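Glycoside hydrolase family 31 (PDB 5I0F) probably hydrolyses the cyclic glucose oligosaccharide cycloalternan, working through a covalent glycosyl-enzyme intermediate. Local coordinates at residues F464-G474 / N489-Y500. Numbering follows the deposited sequence.
Sequences FKTDGGEHAWG and NNLYPVNYARAY. With BGC (beta-D-glucopyranose), chain C.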
ATOM      1  N   PHE A 464       6.769  -8.399 -13.239  1.00 16.51           N
ATOM      2  CA  PHE A 464       7.146  -8.604 -11.850  1.00 16.42           C
ATOM      3  C   PHE A 464       6.036  -8.240 -10.872  1.00 16.25           C
ATOM      4  O   PHE A 464       5.349  -7.230 -11.058  1.00 15.93           O
ATOM      5  CB  PHE A 464       8.388  -7.764 -11.522  1.00 17.00           C
ATOM      6  CG  PHE A 464       9.626  -8.167 -12.284  1.00 17.30           C
ATOM      7  CD1 PHE A 464      10.434  -9.195 -11.824  1.00 17.35           C
ATOM      8  CD2 PHE A 464      10.014  -7.462 -13.433  1.00 17.75           C
ATOM      9  CE1 PHE A 464      11.599  -9.538 -12.511  1.00 18.13           C
ATOM     10  CE2 PHE A 464      11.154  -7.807 -14.124  1.00 18.03           C
ATOM     11  CZ  PHE A 464      11.947  -8.836 -13.669  1.00 18.40           C
ATOM     12  N   LYS A 465       5.856  -9.071  -9.841  1.00 15.82           N
ATOM     13  CA  LYS A 465       5.047  -8.710  -8.682  1.00 15.98           C
ATOM     14  C   LYS A 465       5.965  -8.013  -7.680  1.00 16.01           C
ATOM     15  O   LYS A 465       6.655  -8.676  -6.891  1.00 16.86           O
ATOM     16  CB  LYS A 465       4.392  -9.939  -8.052  1.00 15.95           C
ATOM     17  CG  LYS A 465       3.465  -9.580  -6.895  1.00 16.08           C
ATOM     18  CD  LYS A 465       2.649 -10.767  -6.426  1.00 16.63           C
ATOM     19  CE  LYS A 465       1.694 -10.346  -5.320  1.00 16.74           C
ATOM     20  NZ  LYS A 465       0.813 -11.470  -4.892  1.00 16.97           N
ATOM     21  N   THR A 466       5.959  -6.690  -7.741  1.00 16.34           N
ATOM     22  CA  THR A 466       6.827  -5.817  -6.977  1.00 16.73           C
ATOM     23  C   THR A 466       6.152  -5.566  -5.639  1.00 16.31           C
ATOM     24  O   THR A 466       5.541  -4.543  -5.430  1.00 16.12           O
ATOM     25  CB  THR A 466       7.090  -4.511  -7.774  1.00 17.13           C
ATOM     26  OG1 THR A 466       5.917  -4.157  -8.518  1.00 17.58           O
ATOM     27  CG2 THR A 466       8.231  -4.709  -8.758  1.00 17.34           C
ATOM     28  N   ASP A 467       6.271  -6.543  -4.748  1.00 16.05           N
ATOM     29  CA  ASP A 467       5.676  -6.525  -3.419  1.00 16.50           C
ATOM     30  C   ASP A 467       6.505  -5.641  -2.465  1.00 16.68           C
ATOM     31  O   ASP A 467       7.657  -5.313  -2.747  1.00 16.72           O
ATOM     32  CB  ASP A 467       5.617  -7.984  -2.911  1.00 17.31           C
ATOM     33  CG  ASP A 467       4.641  -8.213  -1.773  1.00 18.33           C
ATOM     34  OD1 ASP A 467       3.909  -7.310  -1.340  1.00 18.62           O
ATOM     35  OD2 ASP A 467       4.587  -9.389  -1.301  1.00 21.20           O
ATOM     36  N   GLY A 468       5.907  -5.252  -1.355  1.00 16.47           N
ATOM     37  CA  GLY A 468       6.562  -4.375  -0.383  1.00 17.46           C
ATOM     38  C   GLY A 468       6.772  -2.936  -0.842  1.00 17.76           C
ATOM     39  O   GLY A 468       5.983  -2.398  -1.598  1.00 17.64           O
ATOM     40  N   GLY A 469       7.820  -2.307  -0.329  1.00 18.28           N
ATOM     41  CA  GLY A 469       8.146  -0.906  -0.614  1.00 18.62           C
ATOM     42  C   GLY A 469       7.847   0.080   0.514  1.00 18.90           C
ATOM     43  O   GLY A 469       8.155   1.278   0.377  1.00 18.94           O
ATOM     44  N   GLU A 470       7.291  -0.419   1.624  1.00 18.98           N
ATOM     45  CA  GLU A 470       6.873   0.420   2.776  1.00 18.93           C
ATOM     46  C   GLU A 470       7.912   0.432   3.894  1.00 19.41           C
ATOM     47  O   GLU A 470       7.632   0.931   4.963  1.00 20.14           O
ATOM     48  CB  GLU A 470       5.559  -0.082   3.378  1.00 19.03           C
ATOM     49  CG  GLU A 470       4.491  -0.501   2.366  1.00 18.51           C
ATOM     50  CD  GLU A 470       4.550  -1.965   1.920  1.00 18.84           C
ATOM     51  OE1 GLU A 470       5.465  -2.736   2.332  1.00 18.95           O
ATOM     52  OE2 GLU A 470       3.647  -2.369   1.140  1.00 18.61           O
ATOM     53  N   HIS A 471       9.131  -0.030   3.636  1.00 19.09           N
ATOM     54  CA  HIS A 471      10.048  -0.434   4.709  1.00 19.42           C
ATOM     55  C   HIS A 471      10.875   0.702   5.322  1.00 19.83           C
ATOM     56  O   HIS A 471      11.463   0.531   6.404  1.00 20.36           O
ATOM     57  CB  HIS A 471      11.011  -1.504   4.177  1.00 19.61           C
ATOM     58  CG  HIS A 471      10.349  -2.502   3.274  1.00 19.30           C
ATOM     59  ND1 HIS A 471       9.469  -3.454   3.743  1.00 19.17           N
ATOM     60  CD2 HIS A 471      10.406  -2.665   1.934  1.00 19.03           C
ATOM     61  CE1 HIS A 471       9.017  -4.166   2.732  1.00 19.03           C
ATOM     62  NE2 HIS A 471       9.575  -3.713   1.625  1.00 18.76           N
ATOM     63  N   ALA A 472      10.940   1.850   4.651  1.00 19.76           N
ATOM     64  CA  ALA A 472      11.836   2.947   5.093  1.00 20.42           C
ATOM     65  C   ALA A 472      11.154   3.755   6.174  1.00 20.45           C
ATOM     66  O   ALA A 472      10.150   4.417   5.893  1.00 20.17           O
ATOM     67  CB  ALA A 472      12.186   3.858   3.930  1.00 20.57           C
ATOM     68  N   TRP A 473      11.695   3.699   7.395  1.00 20.62           N
ATOM     69  CA  TRP A 473      11.254   4.548   8.491  1.00 20.72           C
ATOM     70  C   TRP A 473      12.454   5.357   8.972  1.00 21.60           C
ATOM     71  O   TRP A 473      13.510   4.799   9.249  1.00 21.79           O
ATOM     72  CB  TRP A 473      10.739   3.729   9.666  1.00 21.07           C
ATOM     73  CG  TRP A 473       9.535   2.852   9.449  1.00 20.24           C
ATOM     74  CD1 TRP A 473       8.605   2.919   8.437  1.00 20.89           C
ATOM     75  CD2 TRP A 473       9.121   1.790  10.295  1.00 20.29           C
ATOM     76  NE1 TRP A 473       7.655   1.932   8.602  1.00 20.35           N
ATOM     77  CE2 TRP A 473       7.954   1.229   9.740  1.00 20.31           C
ATOM     78  CE3 TRP A 473       9.630   1.248  11.474  1.00 20.88           C
ATOM     79  CZ2 TRP A 473       7.284   0.159  10.340  1.00 20.59           C
ATOM     80  CZ3 TRP A 473       8.966   0.182  12.069  1.00 21.14           C
ATOM     81  CH2 TRP A 473       7.811  -0.359  11.489  1.00 20.70           C
ATOM     82  N   GLY A 474      12.281   6.668   9.105  1.00 22.06           N
ATOM     83  CA  GLY A 474      13.340   7.548   9.599  1.00 22.42           C
ATOM     84  C   GLY A 474      13.294   8.836   8.818  1.00 22.60           C
ATOM     85  O   GLY A 474      13.536   8.839   7.606  1.00 22.86           O
ATOM     86  N   ASN A 489      10.850   8.550   1.820  1.00 19.89           N
ATOM     87  CA  ASN A 489      10.238   7.296   2.290  1.00 19.17           C
ATOM     88  C   ASN A 489       8.850   7.034   1.654  1.00 19.08           C
ATOM     89  O   ASN A 489       8.589   5.898   1.258  1.00 19.08           O
ATOM     90  CB  ASN A 489      10.187   7.230   3.810  1.00 19.36           C
ATOM     91  CG  ASN A 489      11.581   7.263   4.453  1.00 19.98           C
ATOM     92  OD1 ASN A 489      12.608   7.152   3.776  1.00 20.95           O
ATOM     93  ND2 ASN A 489      11.616   7.457   5.747  1.00 20.58           N
ATOM     94  N   ASN A 490       7.989   8.051   1.549  1.00 18.91           N
ATOM     95  CA  ASN A 490       6.699   7.891   0.842  1.00 19.32           C
ATOM     96  C   ASN A 490       6.874   7.739  -0.672  1.00 19.50           C
ATOM     97  O   ASN A 490       6.067   7.092  -1.350  1.00 18.79           O
ATOM     98  CB  ASN A 490       5.765   9.071   1.092  1.00 19.84           C
ATOM     99  CG  ASN A 490       5.149   9.074   2.487  1.00 20.54           C
ATOM    100  OD1 ASN A 490       4.891   8.026   3.090  1.00 20.33           O
ATOM    101  ND2 ASN A 490       4.885  10.283   3.003  1.00 21.17           N
ATOM    102  N   LEU A 491       7.892   8.401  -1.200  1.00 19.37           N
ATOM    103  CA  LEU A 491       8.226   8.304  -2.607  1.00 20.30           C
ATOM    104  C   LEU A 491       8.761   6.935  -3.014  1.00 19.53           C
ATOM    105  O   LEU A 491       8.624   6.537  -4.180  1.00 19.65           O
ATOM    106  CB  LEU A 491       9.244   9.392  -2.969  1.00 21.43           C
ATOM    107  CG  LEU A 491       9.634   9.543  -4.441  1.00 22.60           C
ATOM    108  CD1 LEU A 491       8.435   9.797  -5.342  1.00 22.87           C
ATOM    109  CD2 LEU A 491      10.648  10.669  -4.591  1.00 23.87           C
ATOM    110  N   TYR A 492       9.364   6.209  -2.074  1.00 19.38           N
ATOM    111  CA  TYR A 492      10.049   4.941  -2.369  1.00 18.76           C
ATOM    112  C   TYR A 492       9.271   3.993  -3.309  1.00 18.62           C
ATOM    113  O   TYR A 492       9.833   3.504  -4.294  1.00 17.70           O
ATOM    114  CB  TYR A 492      10.423   4.190  -1.078  1.00 18.59           C
ATOM    115  CG  TYR A 492      11.422   3.108  -1.356  1.00 18.62           C
ATOM    116  CD1 TYR A 492      11.025   1.864  -1.815  1.00 18.23           C
ATOM    117  CD2 TYR A 492      12.788   3.356  -1.235  1.00 18.95           C
ATOM    118  CE1 TYR A 492      11.953   0.883  -2.153  1.00 18.16           C
ATOM    119  CE2 TYR A 492      13.721   2.383  -1.548  1.00 18.96           C
ATOM    120  CZ  TYR A 492      13.308   1.145  -1.999  1.00 18.69           C
ATOM    121  OH  TYR A 492      14.256   0.181  -2.293  1.00 18.79           O
ATOM    122  N   PRO A 493       8.000   3.696  -2.979  1.00 18.51           N
ATOM    123  CA  PRO A 493       7.303   2.732  -3.833  1.00 18.40           C
ATOM    124  C   PRO A 493       7.075   3.184  -5.272  1.00 18.60           C
ATOM    125  O   PRO A 493       6.997   2.321  -6.175  1.00 18.31           O
ATOM    126  CB  PRO A 493       5.982   2.485  -3.080  1.00 18.41           C
ATOM    127  CG  PRO A 493       5.800   3.660  -2.208  1.00 18.58           C
ATOM    128  CD  PRO A 493       7.199   4.017  -1.778  1.00 18.74           C
ATOM    129  N   VAL A 494       7.031   4.496  -5.498  1.00 18.59           N
ATOM    130  CA  VAL A 494       6.931   5.041  -6.852  1.00 19.09           C
ATOM    131  C   VAL A 494       8.215   4.720  -7.632  1.00 19.27           C
ATOM    132  O   VAL A 494       8.160   4.219  -8.751  1.00 18.57           O
ATOM    133  CB  VAL A 494       6.656   6.553  -6.838  1.00 19.73           C
ATOM    134  CG1 VAL A 494       6.440   7.082  -8.245  1.00 20.48           C
ATOM    135  CG2 VAL A 494       5.430   6.854  -5.975  1.00 19.97           C
ATOM    136  N   ASN A 495       9.364   5.009  -7.021  1.00 19.10           N
ATOM    137  CA  ASN A 495      10.664   4.718  -7.626  1.00 19.65           C
ATOM    138  C   ASN A 495      10.891   3.211  -7.857  1.00 19.36           C
ATOM    139  O   ASN A 495      11.484   2.796  -8.869  1.00 19.66           O
ATOM    140  CB  ASN A 495      11.765   5.319  -6.741  1.00 20.00           C
ATOM    141  CG  ASN A 495      11.915   6.820  -6.929  1.00 20.66           C
ATOM    142  OD1 ASN A 495      11.717   7.324  -8.018  1.00 20.84           O
ATOM    143  ND2 ASN A 495      12.301   7.532  -5.878  1.00 21.15           N
ATOM    144  N   TYR A 496      10.396   2.398  -6.928  1.00 18.84           N
ATOM    145  CA  TYR A 496      10.489   0.935  -7.013  1.00 18.52           C
ATOM    146  C   TYR A 496       9.738   0.374  -8.229  1.00 18.27           C
ATOM    147  O   TYR A 496      10.310  -0.371  -9.047  1.00 17.38           O
ATOM    148  CB  TYR A 496       9.959   0.366  -5.704  1.00 18.30           C
ATOM    149  CG  TYR A 496       9.799  -1.126  -5.556  1.00 18.04           C
ATOM    150  CD1 TYR A 496      10.704  -2.040  -6.096  1.00 18.06           C
ATOM    151  CD2 TYR A 496       8.716  -1.632  -4.837  1.00 18.15           C
ATOM    152  CE1 TYR A 496      10.532  -3.419  -5.901  1.00 17.84           C
ATOM    153  CE2 TYR A 496       8.539  -2.984  -4.636  1.00 17.62           C
ATOM    154  CZ  TYR A 496       9.449  -3.885  -5.178  1.00 17.96           C
ATOM    155  OH  TYR A 496       9.255  -5.242  -4.965  1.00 17.63           O
ATOM    156  N   ALA A 497       8.470   0.724  -8.341  1.00 18.55           N
ATOM    157  CA  ALA A 497       7.656   0.298  -9.495  1.00 19.08           C
ATOM    158  C   ALA A 497       8.265   0.826 -10.788  1.00 19.58           C
ATOM    159  O   ALA A 497       8.421   0.073 -11.753  1.00 20.41           O
ATOM    160  CB  ALA A 497       6.208   0.760  -9.348  1.00 19.12           C
ATOM    161  N   ARG A 498       8.650   2.096 -10.799  1.00 20.17           N
ATOM    162  CA  ARG A 498       9.351   2.678 -11.943  1.00 20.67           C
ATOM    163  C   ARG A 498      10.597   1.891 -12.363  1.00 20.21           C
ATOM    164  O   ARG A 498      10.818   1.662 -13.547  1.00 19.97           O
ATOM    165  CB  ARG A 498       9.753   4.116 -11.643  1.00 22.26           C
ATOM    166  CG  ARG A 498      10.520   4.794 -12.762  1.00 23.78           C
ATOM    167  CD  ARG A 498      10.882   6.223 -12.435  1.00 25.99           C
ATOM    168  NE  ARG A 498      11.562   6.844 -13.581  1.00 28.09           N
ATOM    169  CZ  ARG A 498      12.094   8.058 -13.588  1.00 29.30           C
ATOM    170  NH1 ARG A 498      12.043   8.827 -12.516  1.00 29.63           N
ATOM    171  NH2 ARG A 498      12.688   8.501 -14.690  1.00 30.71           N
ATOM    172  N   ALA A 499      11.426   1.504 -11.394  1.00 19.71           N
ATOM    173  CA  ALA A 499      12.686   0.773 -11.692  1.00 18.97           C
ATOM    174  C   ALA A 499      12.411  -0.476 -12.517  1.00 18.51           C
ATOM    175  O   ALA A 499      13.080  -0.717 -13.510  1.00 18.21           O
ATOM    176  CB  ALA A 499      13.385   0.379 -10.402  1.00 18.86           C
ATOM    177  N   TYR A 500      11.405  -1.260 -12.108  1.00 17.96           N
ATOM    178  CA  TYR A 500      11.111  -2.519 -12.797  1.00 18.52           C
ATOM    179  C   TYR A 500      10.358  -2.293 -14.121  1.00 18.76           C
ATOM    180  O   TYR A 500      10.599  -3.012 -15.107  1.00 19.21           O
ATOM    181  CB  TYR A 500      10.372  -3.484 -11.883  1.00 17.95           C
ATOM    182  CG  TYR A 500      11.255  -4.157 -10.856  1.00 17.99           C
ATOM    183  CD1 TYR A 500      11.561  -3.539  -9.627  1.00 17.74           C
ATOM    184  CD2 TYR A 500      11.784  -5.412 -11.100  1.00 17.97           C
ATOM    185  CE1 TYR A 500      12.356  -4.181  -8.682  1.00 17.91           C
ATOM    186  CE2 TYR A 500      12.565  -6.066 -10.156  1.00 18.56           C
ATOM    187  CZ  TYR A 500      12.855  -5.451  -8.954  1.00 18.47           C
ATOM    188  OH  TYR A 500      13.602  -6.150  -8.026  1.00 19.32           O
TER
HETATM  189  C2  BGC C   1       2.160  -9.972  -0.466  1.00 18.23           C
HETATM  190  C3  BGC C   1       1.508 -11.362  -0.583  1.00 17.77           C
HETATM  191  C4  BGC C   1       2.588 -12.401  -0.865  1.00 18.43           C
HETATM  192  C5  BGC C   1       3.696 -12.348   0.198  1.00 19.02           C
HETATM  193  C6  BGC C   1       4.844 -13.252  -0.231  1.00 19.27           C
HETATM  194  C1  BGC C   1       3.697  -9.885  -0.278  1.00 19.92           C
HETATM  195  O2  BGC C   1       1.356  -8.869  -0.002  1.00 16.64           O
HETATM  196  O3  BGC C   1       0.510 -11.355  -1.608  1.00 17.48           O
HETATM  197  O4  BGC C   1       2.013 -13.722  -0.909  1.00 17.01           O
HETATM  198  O5  BGC C   1       4.209 -11.015   0.451  1.00 19.44           O
HETATM  199  O6  BGC C   1       5.792 -13.405   0.830  1.00 19.74           O
HETATM  200  O   HOH W   1       9.003   3.228   2.226  1.00 18.92           O
HETATM  201  O   HOH W   2       9.847   8.041   8.081  1.00 24.79           O
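Y500 turns the edge of its ring toward one face of F464, an edge-to-face pair with planes at 62°, and Y500 CD2 sits 3.6 Å from F464 CD2. The face of Y500 also takes T466, whose CG2 lies 4.0 Å from the ring centroid in a CH-pi contact. T466 CB rests off-centre over Y496 in a second CH-pi contact, so this one threonine is wedged between two tyrosines a helical turn apart, while its OG1 bonds S515 on the next strand.

Hydrogen bonds take over past the strand. Y496 gives its hydroxyl proton to D467 O, OH to O 2.7 Å, in the carbonyl plane and on a lone pair; chi1 of 174°, with CG swung to the far side from the backbone N, carries the ring there. The setting is the TIM barrel of family 31: strand 463-466 is its fourth, and residues 489-500 of helix 485-506 run back outside it, antiparallel to 464-466 at 170°. D467 points the other way, into the pocket, where OD2 is bonded covalently to C1 of the glucose, 1.4 Å; the bond from Y496 holds the carbonyl of the residue that carries the sugar. G468 N donates to D467 OD1.

Farther along, G469 O lies 3.6 Å from P493 CD. A water lies within bonding distance of both G469 O and N489 O. N489 ND2 donates to G474 O at 3.0 Å, from above the carbonyl plane, while its OD1 bonds Y479 and touches A472 CB.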